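Local structure of C-domain type II peptide synthetase (Streptomyces globisporus, 4ZXW) at residues T290-S295 and I311-L316; S369-V374 and V410-H415. The protein is a free-standing condensation domain of a type II nonribosomal peptide synthetase, built on the two-lobed fold of the CoA-dependent acyltransferase clan. All blocks are in the same frame, centred on the assembly; numbering follows the deposited sequence.

Contact 1: residues T290-S295 and I311-L316. With 4T7 ((1R)-1-(naphthalen-2-yl)ethane-1,2-diol), chain E.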
ATOM      1  N   THR A 290       3.060 -20.255   2.074  1.00 29.18           N
ATOM      2  CA  THR A 290       3.841 -19.038   2.280  1.00 33.63           C
ATOM      3  C   THR A 290       3.260 -17.926   1.422  1.00 38.31           C
ATOM      4  O   THR A 290       3.106 -18.095   0.212  1.00 32.51           O
ATOM      5  CB  THR A 290       5.317 -19.241   1.943  1.00 32.72           C
ATOM      6  OG1 THR A 290       5.822 -20.303   2.751  1.00 38.73           O
ATOM      7  CG2 THR A 290       6.125 -17.979   2.223  1.00 27.16           C
ATOM      8  N   VAL A 291       2.927 -16.816   2.086  1.00 29.55           N
ATOM      9  CA  VAL A 291       2.323 -15.647   1.471  1.00 28.26           C
ATOM     10  C   VAL A 291       2.937 -14.392   2.070  1.00 27.81           C
ATOM     11  O   VAL A 291       2.868 -14.185   3.272  1.00 27.33           O
ATOM     12  CB  VAL A 291       0.791 -15.600   1.659  1.00 26.41           C
ATOM     13  CG1 VAL A 291       0.236 -14.222   1.233  1.00 33.13           C
ATOM     14  CG2 VAL A 291       0.126 -16.692   0.859  1.00 29.23           C
ATOM     15  N   PRO A 292       3.514 -13.529   1.222  1.00 24.09           N
ATOM     16  CA  PRO A 292       4.106 -12.308   1.753  1.00 22.34           C
ATOM     17  C   PRO A 292       3.045 -11.265   2.066  1.00 26.30           C
ATOM     18  O   PRO A 292       1.948 -11.259   1.494  1.00 21.28           O
ATOM     19  CB  PRO A 292       5.021 -11.839   0.621  1.00 29.46           C
ATOM     20  CG  PRO A 292       4.351 -12.344  -0.610  1.00 32.66           C
ATOM     21  CD  PRO A 292       3.667 -13.636  -0.234  1.00 31.10           C
ATOM     22  N   THR A 293       3.361 -10.434   3.044  1.00 28.01           N
ATOM     23  CA  THR A 293       2.611  -9.236   3.286  1.00 31.17           C
ATOM     24  C   THR A 293       3.604  -8.087   3.124  1.00 29.86           C
ATOM     25  O   THR A 293       4.774  -8.308   2.839  1.00 29.36           O
ATOM     26  CB  THR A 293       1.937  -9.242   4.700  1.00 39.56           C
ATOM     27  OG1 THR A 293       1.031  -8.128   4.840  1.00 32.61           O
ATOM     28  CG2 THR A 293       2.960  -9.188   5.784  1.00 39.35           C
ATOM     29  N   PHE A 294       3.110  -6.863   3.245  1.00 24.98           N
ATOM     30  CA  PHE A 294       3.967  -5.714   3.465  1.00 33.17           C
ATOM     31  C   PHE A 294       3.796  -5.227   4.882  1.00 27.56           C
ATOM     32  O   PHE A 294       2.693  -4.904   5.268  1.00 28.40           O
ATOM     33  CB  PHE A 294       3.629  -4.588   2.488  1.00 23.95           C
ATOM     34  CG  PHE A 294       4.225  -4.768   1.155  1.00 21.85           C
ATOM     35  CD1 PHE A 294       5.601  -4.637   0.971  1.00 23.55           C
ATOM     36  CD2 PHE A 294       3.424  -5.072   0.066  1.00 30.25           C
ATOM     37  CE1 PHE A 294       6.168  -4.765  -0.299  1.00 23.71           C
ATOM     38  CE2 PHE A 294       3.991  -5.227  -1.209  1.00 35.79           C
ATOM     39  CZ  PHE A 294       5.369  -5.073  -1.385  1.00 24.42           C
ATOM     40  N   SER A 295       4.867  -5.234   5.671  1.00 22.64           N
ATOM     41  CA  SER A 295       4.820  -4.573   6.957  1.00 29.05           C
ATOM     42  C   SER A 295       4.980  -3.076   6.718  1.00 24.69           C
ATOM     43  O   SER A 295       5.352  -2.666   5.624  1.00 25.50           O
ATOM     44  CB  SER A 295       5.917  -5.100   7.897  1.00 28.43           C
ATOM     45  OG  SER A 295       7.134  -4.445   7.618  1.00 37.17           O
ATOM     46  N   ILE A 311       7.676   0.543   3.519  1.00 24.84           N
ATOM     47  CA  ILE A 311       7.057  -0.783   3.616  1.00 24.59           C
ATOM     48  C   ILE A 311       8.042  -1.918   3.286  1.00 27.74           C
ATOM     49  O   ILE A 311       9.000  -1.734   2.537  1.00 25.27           O
ATOM     50  CB  ILE A 311       5.857  -0.894   2.710  1.00 23.10           C
ATOM     51  CG1 ILE A 311       6.270  -0.570   1.262  1.00 31.80           C
ATOM     52  CG2 ILE A 311       4.735   0.005   3.233  1.00 28.76           C
ATOM     53  CD1 ILE A 311       5.186  -0.867   0.265  1.00 30.44           C
ATOM     54  N   ASN A 312       7.794  -3.099   3.844  1.00 27.39           N
ATOM     55  CA  ASN A 312       8.757  -4.186   3.724  1.00 20.23           C
ATOM     56  C   ASN A 312       8.046  -5.496   3.446  1.00 23.82           C
ATOM     57  O   ASN A 312       7.139  -5.918   4.168  1.00 23.91           O
ATOM     58  CB  ASN A 312       9.620  -4.283   4.989  1.00 20.81           C
ATOM     59  CG  ASN A 312      10.658  -5.423   4.913  1.00 33.00           C
ATOM     60  OD1 ASN A 312      11.443  -5.531   3.958  1.00 23.57           O
ATOM     61  ND2 ASN A 312      10.627  -6.298   5.903  1.00 27.04           N
ATOM     62  N   PHE A 313       8.504  -6.126   2.373  1.00 21.23           N
ATOM     63  CA  PHE A 313       8.042  -7.411   1.900  1.00 24.57           C
ATOM     64  C   PHE A 313       8.391  -8.424   2.951  1.00 27.61           C
ATOM     65  O   PHE A 313       9.547  -8.528   3.307  1.00 28.30           O
ATOM     66  CB  PHE A 313       8.733  -7.728   0.582  1.00 31.07           C
ATOM     67  CG  PHE A 313       8.056  -8.756  -0.265  1.00 25.59           C
ATOM     68  CD1 PHE A 313       6.846  -8.495  -0.865  1.00 27.77           C
ATOM     69  CD2 PHE A 313       8.687  -9.964  -0.537  1.00 33.64           C
ATOM     70  CE1 PHE A 313       6.242  -9.434  -1.688  1.00 28.99           C
ATOM     71  CE2 PHE A 313       8.089 -10.900  -1.354  1.00 34.29           C
ATOM     72  CZ  PHE A 313       6.859 -10.630  -1.937  1.00 32.03           C
ATOM     73  N   LEU A 314       7.402  -9.155   3.450  1.00 26.30           N
ATOM     74  CA  LEU A 314       7.599 -10.011   4.624  1.00 30.98           C
ATOM     75  C   LEU A 314       6.916 -11.353   4.432  1.00 26.15           C
ATOM     76  O   LEU A 314       5.679 -11.413   4.444  1.00 29.52           O
ATOM     77  CB  LEU A 314       7.056  -9.314   5.868  1.00 37.54           C
ATOM     78  CG  LEU A 314       7.197 -10.025   7.210  1.00 34.07           C
ATOM     79  CD1 LEU A 314       8.646 -10.211   7.485  1.00 34.46           C
ATOM     80  CD2 LEU A 314       6.548  -9.187   8.299  1.00 31.10           C
ATOM     81  N   PRO A 315       7.702 -12.432   4.243  1.00 25.63           N
ATOM     82  CA  PRO A 315       7.088 -13.741   4.022  1.00 25.37           C
ATOM     83  C   PRO A 315       6.483 -14.353   5.290  1.00 34.38           C
ATOM     84  O   PRO A 315       7.134 -14.399   6.330  1.00 31.72           O
ATOM     85  CB  PRO A 315       8.256 -14.615   3.525  1.00 27.00           C
ATOM     86  CG  PRO A 315       9.487 -13.816   3.671  1.00 35.45           C
ATOM     87  CD  PRO A 315       9.164 -12.539   4.378  1.00 36.26           C
ATOM     88  N   LEU A 316       5.250 -14.828   5.175  1.00 27.48           N
ATOM     89  CA  LEU A 316       4.540 -15.413   6.298  1.00 32.61           C
ATOM     90  C   LEU A 316       4.226 -16.860   5.930  1.00 24.53           C
ATOM     91  O   LEU A 316       3.365 -17.121   5.077  1.00 26.60           O
ATOM     92  CB  LEU A 316       3.254 -14.639   6.610  1.00 23.87           C
ATOM     93  CG  LEU A 316       3.382 -13.166   7.003  1.00 32.51           C
ATOM     94  CD1 LEU A 316       1.986 -12.542   7.274  1.00 27.01           C
ATOM     95  CD2 LEU A 316       4.290 -12.986   8.229  1.00 31.61           C
TER
HETATM   96  CAI 4T7 E 501       2.984  -4.850  -4.746  1.00 23.59           C
HETATM   97  CAM 4T7 E 501       3.583  -6.031  -5.208  1.00 25.69           C
HETATM   98  CAG 4T7 E 501       2.807  -7.167  -5.431  1.00 21.53           C
HETATM   99  CAD 4T7 E 501       3.391  -8.342  -5.925  1.00 28.19           C
HETATM  100  CAC 4T7 E 501       4.757  -8.386  -6.205  1.00 30.52           C
HETATM  101  CAF 4T7 E 501       5.535  -7.246  -5.988  1.00 26.20           C
HETATM  102  CAL 4T7 E 501       4.941  -6.064  -5.508  1.00 30.51           C
HETATM  103  CAH 4T7 E 501       5.705  -4.914  -5.289  1.00 27.27           C
HETATM  104  CAE 4T7 E 501       5.100  -3.761  -4.795  1.00 27.68           C
HETATM  105  CAK 4T7 E 501       3.733  -3.687  -4.527  1.00 33.42           C
HETATM  106  CAN 4T7 E 501       3.151  -2.449  -4.018  1.00 37.72           C
HETATM  107  OAB 4T7 E 501       1.866  -2.096  -4.591  1.00 48.82           O
HETATM  108  CAJ 4T7 E 501       2.970  -2.464  -2.489  1.00 39.67           C
HETATM  109  OAA 4T7 E 501       2.400  -1.225  -2.024  1.00 47.61           O

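Contact 2: residues S369-V374 and V410-H415. With FRU (beta-D-fructofuranose), chain C; GLC (alpha-D-glucopyranose), chain B; 4T7 ((1R)-1-(naphthalen-2-yl)ethane-1,2-diol), chain E.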
ATOM      1  N   SER A 369       1.063 -13.674  -4.983  1.00 25.34           N
ATOM      2  CA  SER A 369       0.120 -12.685  -4.459  1.00 26.62           C
ATOM      3  C   SER A 369       0.611 -12.230  -3.132  1.00 24.82           C
ATOM      4  O   SER A 369       1.386 -12.917  -2.462  1.00 28.97           O
ATOM      5  CB  SER A 369      -1.287 -13.241  -4.338  1.00 24.99           C
ATOM      6  OG  SER A 369      -1.321 -14.216  -3.309  1.00 29.04           O
ATOM      7  N   VAL A 370       0.177 -11.032  -2.786  1.00 26.38           N
ATOM      8  CA  VAL A 370       0.553 -10.383  -1.555  1.00 30.27           C
ATOM      9  C   VAL A 370      -0.750 -10.045  -0.860  1.00 23.94           C
ATOM     10  O   VAL A 370      -1.699  -9.601  -1.485  1.00 22.11           O
ATOM     11  CB  VAL A 370       1.396  -9.099  -1.828  1.00 30.46           C
ATOM     12  CG1 VAL A 370       1.714  -8.372  -0.568  1.00 25.10           C
ATOM     13  CG2 VAL A 370       2.673  -9.411  -2.597  1.00 30.53           C
ATOM     14  N   PHE A 371      -0.794 -10.218   0.440  1.00 24.95           N
ATOM     15  CA  PHE A 371      -1.982  -9.854   1.191  1.00 24.34           C
ATOM     16  C   PHE A 371      -1.563  -8.888   2.296  1.00 24.74           C
ATOM     17  O   PHE A 371      -0.763  -9.248   3.159  1.00 23.72           O
ATOM     18  CB  PHE A 371      -2.659 -11.111   1.740  1.00 21.54           C
ATOM     19  CG  PHE A 371      -4.021 -10.868   2.304  1.00 22.77           C
ATOM     20  CD1 PHE A 371      -4.170 -10.279   3.536  1.00 28.92           C
ATOM     21  CD2 PHE A 371      -5.147 -11.254   1.607  1.00 26.99           C
ATOM     22  CE1 PHE A 371      -5.435 -10.079   4.078  1.00 34.21           C
ATOM     23  CE2 PHE A 371      -6.396 -11.054   2.131  1.00 29.37           C
ATOM     24  CZ  PHE A 371      -6.541 -10.464   3.374  1.00 30.63           C
ATOM     25  N   GLN A 372      -2.070  -7.652   2.239  1.00 25.19           N
ATOM     26  CA  GLN A 372      -1.634  -6.608   3.173  1.00 29.19           C
ATOM     27  C   GLN A 372      -2.760  -5.840   3.841  1.00 28.51           C
ATOM     28  O   GLN A 372      -3.861  -5.700   3.331  1.00 21.82           O
ATOM     29  CB  GLN A 372      -0.729  -5.561   2.482  1.00 28.38           C
ATOM     30  CG  GLN A 372      -1.467  -4.592   1.582  1.00 29.56           C
ATOM     31  CD  GLN A 372      -0.576  -3.486   0.990  1.00 36.49           C
ATOM     32  OE1 GLN A 372       0.659  -3.522   1.072  1.00 33.41           O
ATOM     33  NE2 GLN A 372      -1.225  -2.489   0.384  1.00 31.56           N
ATOM     34  N   ALA A 373      -2.420  -5.290   4.987  1.00 36.47           N
ATOM     35  CA  ALA A 373      -3.212  -4.259   5.602  1.00 30.69           C
ATOM     36  C   ALA A 373      -2.436  -2.960   5.462  1.00 38.41           C
ATOM     37  O   ALA A 373      -1.240  -2.912   5.743  1.00 34.16           O
ATOM     38  CB  ALA A 373      -3.487  -4.565   7.050  1.00 26.04           C
ATOM     39  N   VAL A 374      -3.132  -1.922   5.010  1.00 31.34           N
ATOM     40  CA  VAL A 374      -2.561  -0.587   4.890  1.00 28.52           C
ATOM     41  C   VAL A 374      -2.165  -0.031   6.243  1.00 32.49           C
ATOM     42  O   VAL A 374      -2.980   0.009   7.159  1.00 28.50           O
ATOM     43  CB  VAL A 374      -3.548   0.347   4.223  1.00 31.39           C
ATOM     44  CG1 VAL A 374      -2.948   1.764   4.117  1.00 28.82           C
ATOM     45  CG2 VAL A 374      -3.937  -0.225   2.879  1.00 30.91           C
ATOM     46  N   VAL A 410      -0.215 -10.098  -7.731  1.00 27.36           N
ATOM     47  CA  VAL A 410      -1.572  -9.861  -7.316  1.00 27.42           C
ATOM     48  C   VAL A 410      -1.512  -9.258  -5.937  1.00 21.14           C
ATOM     49  O   VAL A 410      -0.821  -9.782  -5.058  1.00 27.17           O
ATOM     50  CB  VAL A 410      -2.370 -11.161  -7.343  1.00 29.37           C
ATOM     51  CG1 VAL A 410      -3.754 -10.972  -6.778  1.00 32.13           C
ATOM     52  CG2 VAL A 410      -2.466 -11.676  -8.754  1.00 23.86           C
ATOM     53  N   LEU A 411      -2.214  -8.151  -5.739  1.00 25.13           N
ATOM     54  CA  LEU A 411      -2.255  -7.530  -4.423  1.00 25.37           C
ATOM     55  C   LEU A 411      -3.662  -7.466  -3.838  1.00 22.07           C
ATOM     56  O   LEU A 411      -4.590  -6.910  -4.435  1.00 25.06           O
ATOM     57  CB  LEU A 411      -1.677  -6.133  -4.479  1.00 26.58           C
ATOM     58  CG  LEU A 411      -1.605  -5.383  -3.128  1.00 28.46           C
ATOM     59  CD1 LEU A 411      -0.620  -6.026  -2.255  1.00 25.32           C
ATOM     60  CD2 LEU A 411      -1.159  -3.937  -3.341  1.00 34.16           C
ATOM     61  N   TRP A 412      -3.805  -8.051  -2.655  1.00 22.77           N
ATOM     62  CA  TRP A 412      -4.951  -7.809  -1.781  1.00 22.60           C
ATOM     63  C   TRP A 412      -4.534  -6.740  -0.810  1.00 24.32           C
ATOM     64  O   TRP A 412      -3.485  -6.830  -0.204  1.00 27.61           O
ATOM     65  CB  TRP A 412      -5.350  -9.052  -1.008  1.00 25.00           C
ATOM     66  CG  TRP A 412      -5.754 -10.196  -1.850  1.00 23.76           C
ATOM     67  CD1 TRP A 412      -4.933 -11.064  -2.514  1.00 20.70           C
ATOM     68  CD2 TRP A 412      -7.084 -10.643  -2.082  1.00 26.77           C
ATOM     69  NE1 TRP A 412      -5.674 -12.013  -3.164  1.00 24.07           N
ATOM     70  CE2 TRP A 412      -7.002 -11.786  -2.906  1.00 28.64           C
ATOM     71  CE3 TRP A 412      -8.335 -10.192  -1.672  1.00 24.96           C
ATOM     72  CZ2 TRP A 412      -8.132 -12.478  -3.337  1.00 31.09           C
ATOM     73  CZ3 TRP A 412      -9.460 -10.882  -2.098  1.00 31.23           C
ATOM     74  CH2 TRP A 412      -9.347 -12.009  -2.932  1.00 35.70           C
ATOM     75  N   SER A 413      -5.348  -5.715  -0.657  1.00 21.42           N
ATOM     76  CA  SER A 413      -5.005  -4.663   0.254  1.00 26.25           C
ATOM     77  C   SER A 413      -6.274  -4.234   0.981  1.00 27.74           C
ATOM     78  O   SER A 413      -7.267  -3.906   0.359  1.00 27.56           O
ATOM     79  CB  SER A 413      -4.360  -3.505  -0.507  1.00 23.72           C
ATOM     80  OG  SER A 413      -4.128  -2.367   0.328  1.00 35.31           O
ATOM     81  N   ILE A 414      -6.213  -4.251   2.299  1.00 27.42           N
ATOM     82  CA  ILE A 414      -7.328  -3.858   3.150  1.00 26.85           C
ATOM     83  C   ILE A 414      -6.903  -2.703   4.033  1.00 31.55           C
ATOM     84  O   ILE A 414      -5.802  -2.728   4.587  1.00 29.58           O
ATOM     85  CB  ILE A 414      -7.800  -5.018   4.053  1.00 27.42           C
ATOM     86  CG1 ILE A 414      -8.113  -6.250   3.223  1.00 41.23           C
ATOM     87  CG2 ILE A 414      -9.041  -4.592   4.823  1.00 46.63           C
ATOM     88  CD1 ILE A 414      -9.112  -6.002   2.148  1.00 69.49           C
ATOM     89  N   HIS A 415      -7.770  -1.711   4.198  1.00 30.96           N
ATOM     90  CA  HIS A 415      -7.567  -0.725   5.254  1.00 25.71           C
ATOM     91  C   HIS A 415      -8.631  -0.997   6.282  1.00 29.23           C
ATOM     92  O   HIS A 415      -9.822  -1.047   5.964  1.00 31.86           O
ATOM     93  CB  HIS A 415      -7.661   0.740   4.787  1.00 32.57           C
ATOM     94  CG  HIS A 415      -7.594   1.710   5.926  1.00 34.67           C
ATOM     95  ND1 HIS A 415      -8.720   2.257   6.508  1.00 32.00           N
ATOM     96  CD2 HIS A 415      -6.537   2.146   6.659  1.00 36.85           C
ATOM     97  CE1 HIS A 415      -8.353   3.022   7.527  1.00 34.08           C
ATOM     98  NE2 HIS A 415      -7.037   2.960   7.646  1.00 30.71           N
TER
HETATM   99  C1  FRU C   2      -7.676   4.348  -0.793  1.00 23.20           C
HETATM  100  C2  FRU C   2      -7.261   2.896  -1.052  1.00 23.30           C
HETATM  101  C3  FRU C   2      -8.257   2.071  -1.857  1.00 35.60           C
HETATM  102  C4  FRU C   2      -8.244   0.607  -1.349  1.00 31.31           C
HETATM  103  C5  FRU C   2      -7.830   0.852   0.098  1.00 28.13           C
HETATM  104  C6  FRU C   2      -6.931  -0.293   0.565  1.00 27.32           C
HETATM  105  O1  FRU C   2      -7.405   5.208  -1.893  1.00 27.52           O
HETATM  106  O2  FRU C   2      -6.110   2.806  -1.885  1.00 27.04           O
HETATM  107  O3  FRU C   2      -8.595   2.478  -3.193  1.00 30.90           O
HETATM  108  O4  FRU C   2      -9.449  -0.143  -1.481  1.00 39.30           O
HETATM  109  O5  FRU C   2      -7.126   2.125   0.159  1.00 30.75           O
HETATM  110  O6  FRU C   2      -5.746  -0.365  -0.268  1.00 29.40           O
HETATM  111  C1  GLC B   1      -4.836   2.942  -1.308  1.00 25.44           C
HETATM  112  C2  GLC B   1      -4.079   3.903  -2.217  1.00 31.75           C
HETATM  113  C3  GLC B   1      -3.846   3.345  -3.615  1.00 24.55           C
HETATM  114  C4  GLC B   1      -3.199   1.978  -3.495  1.00 27.53           C
HETATM  115  C5  GLC B   1      -4.032   1.066  -2.578  1.00 33.12           C
HETATM  116  C6  GLC B   1      -3.325  -0.291  -2.443  1.00 30.75           C
HETATM  117  O2  GLC B   1      -4.824   5.103  -2.353  1.00 33.13           O
HETATM  118  O3  GLC B   1      -2.951   4.237  -4.292  1.00 31.01           O
HETATM  119  O4  GLC B   1      -3.076   1.403  -4.803  1.00 32.32           O
HETATM  120  O5  GLC B   1      -4.226   1.661  -1.280  1.00 29.18           O
HETATM  121  O6  GLC B   1      -2.122  -0.092  -1.693  1.00 28.11           O
HETATM  122  CAI 4T7 E 501       2.984  -4.850  -4.746  1.00 23.59           C
HETATM  123  CAM 4T7 E 501       3.583  -6.031  -5.208  1.00 25.69           C
HETATM  124  CAG 4T7 E 501       2.807  -7.167  -5.431  1.00 21.53           C
HETATM  125  CAD 4T7 E 501       3.391  -8.342  -5.925  1.00 28.19           C
HETATM  126  CAC 4T7 E 501       4.757  -8.386  -6.205  1.00 30.52           C
HETATM  127  CAF 4T7 E 501       5.535  -7.246  -5.988  1.00 26.20           C
HETATM  128  CAL 4T7 E 501       4.941  -6.064  -5.508  1.00 30.51           C
HETATM  129  CAH 4T7 E 501       5.705  -4.914  -5.289  1.00 27.27           C
HETATM  130  CAE 4T7 E 501       5.100  -3.761  -4.795  1.00 27.68           C
HETATM  131  CAK 4T7 E 501       3.733  -3.687  -4.527  1.00 33.42           C
HETATM  132  CAN 4T7 E 501       3.151  -2.449  -4.018  1.00 37.72           C
HETATM  133  OAB 4T7 E 501       1.866  -2.096  -4.591  1.00 48.82           O
HETATM  134  CAJ 4T7 E 501       2.970  -2.464  -2.489  1.00 39.67           C
HETATM  135  OAA 4T7 E 501       2.400  -1.225  -2.024  1.00 47.61           O

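Contact 1: residues T290-S295 and I311-L316
T290 opens the contact with L316: its CA-H meets L316 O, the same oxygen that accepts the V291 amide (V291 N to L316 O 3.0 Å). V291 O takes the L316 amide in return. The strands run antiparallel, and V291 pairs with L316, T293 with L314 and S295 with N312, each a hydrogen-bonded pair. P292 has no amide hydrogen and sits in a non-hydrogen-bonded pair with P315. Its ring instead lies beside F313 and lays CB over one face of the phenyl group, 3.7 Å from CB to the F313 ring centroid; P292 CG touches F313 CZ (3.3 Å). On the other face of the sheet T293 CG2 packs on L316 CD1 (3.8 Å), while T293 OG1, anti to the backbone N (chi1 -171°), is hydrogen-bonded to F371 O. F294 receives the edge of F313 toward its face in an offset edge-to-face pair, planes at 62°. I311 CD1 lies over a face of F294, toward the rim, and F294 CE2 approaches CAJ of 4T7 at 3.2 Å. S295 closes the strand pair by exchanging backbone bonds with N312 (S295 N to N312 O 2.8 Å), and the side chains of both reach E344. The chemistry thus divides by face: P292, F294 and F313 form an apolar and aromatic row leading to the ligand, whereas across the sheet the hydroxyls of T293 and S295 and the amide of N312 find their partners elsewhere in the protein.

Contact 2: residues S369-V374 and V410-H415
Q372 and S413, neighbours in register on two parallel strands, join through their side chains: Q372 NE2 donates to S413 OG at 2.9 Å, almost straight (175°) and in the plane of the amide. With CG between the backbone N and the carbonyl carbon (chi1 75°), the extended glutamine reaches the serine. S413 OG in turn donates to O6 of the bound FRU (2.6 Å), so this hydroxyl both accepts and donates. V370 and Q372 each use both N and O, with V370 N on V410 O (2.8 Å) and I414 N on Q372 O (2.9 Å), and V374 N continues the series to I414 O. The amides of L411, S413 and H415 belong to the backbone pairing with strand 422-429; on the outer side of 369-374 the F371 backbone pairs with P292. S369 OG is satisfied by Y276. On the face carrying S369, F371 and W412, F371 CD2 packs on W412 CB (3.4 Å), the rings slid apart; on the face of Q372, L411 CD1 meets V370 CB (3.7 Å), and V370 CG2 touches 4T7. This is the interior of a mixed beta sheet in a condensation-domain fold, with one face lining the cleft that holds the ligands.

Overall arrangement
Along the chain, strand 288-295 leads through a segment without helix or strand into its partner 312-319, and contact 1 closes this loop as an antiparallel pair. Helix 326-342 follows before strand 366-373 starts contact 2, which closes a longer excursion through the short strands 383-385 and 388-392 of the six-stranded sheet. The two closures are in series, neither nested nor crossed. They nevertheless meet side by side, where P292 and T293 of contact 1 join the backbone of F371 in contact 2. The two-stranded sheet is thereby joined to the edge of strand 366-373, and both contacts touch 4T7.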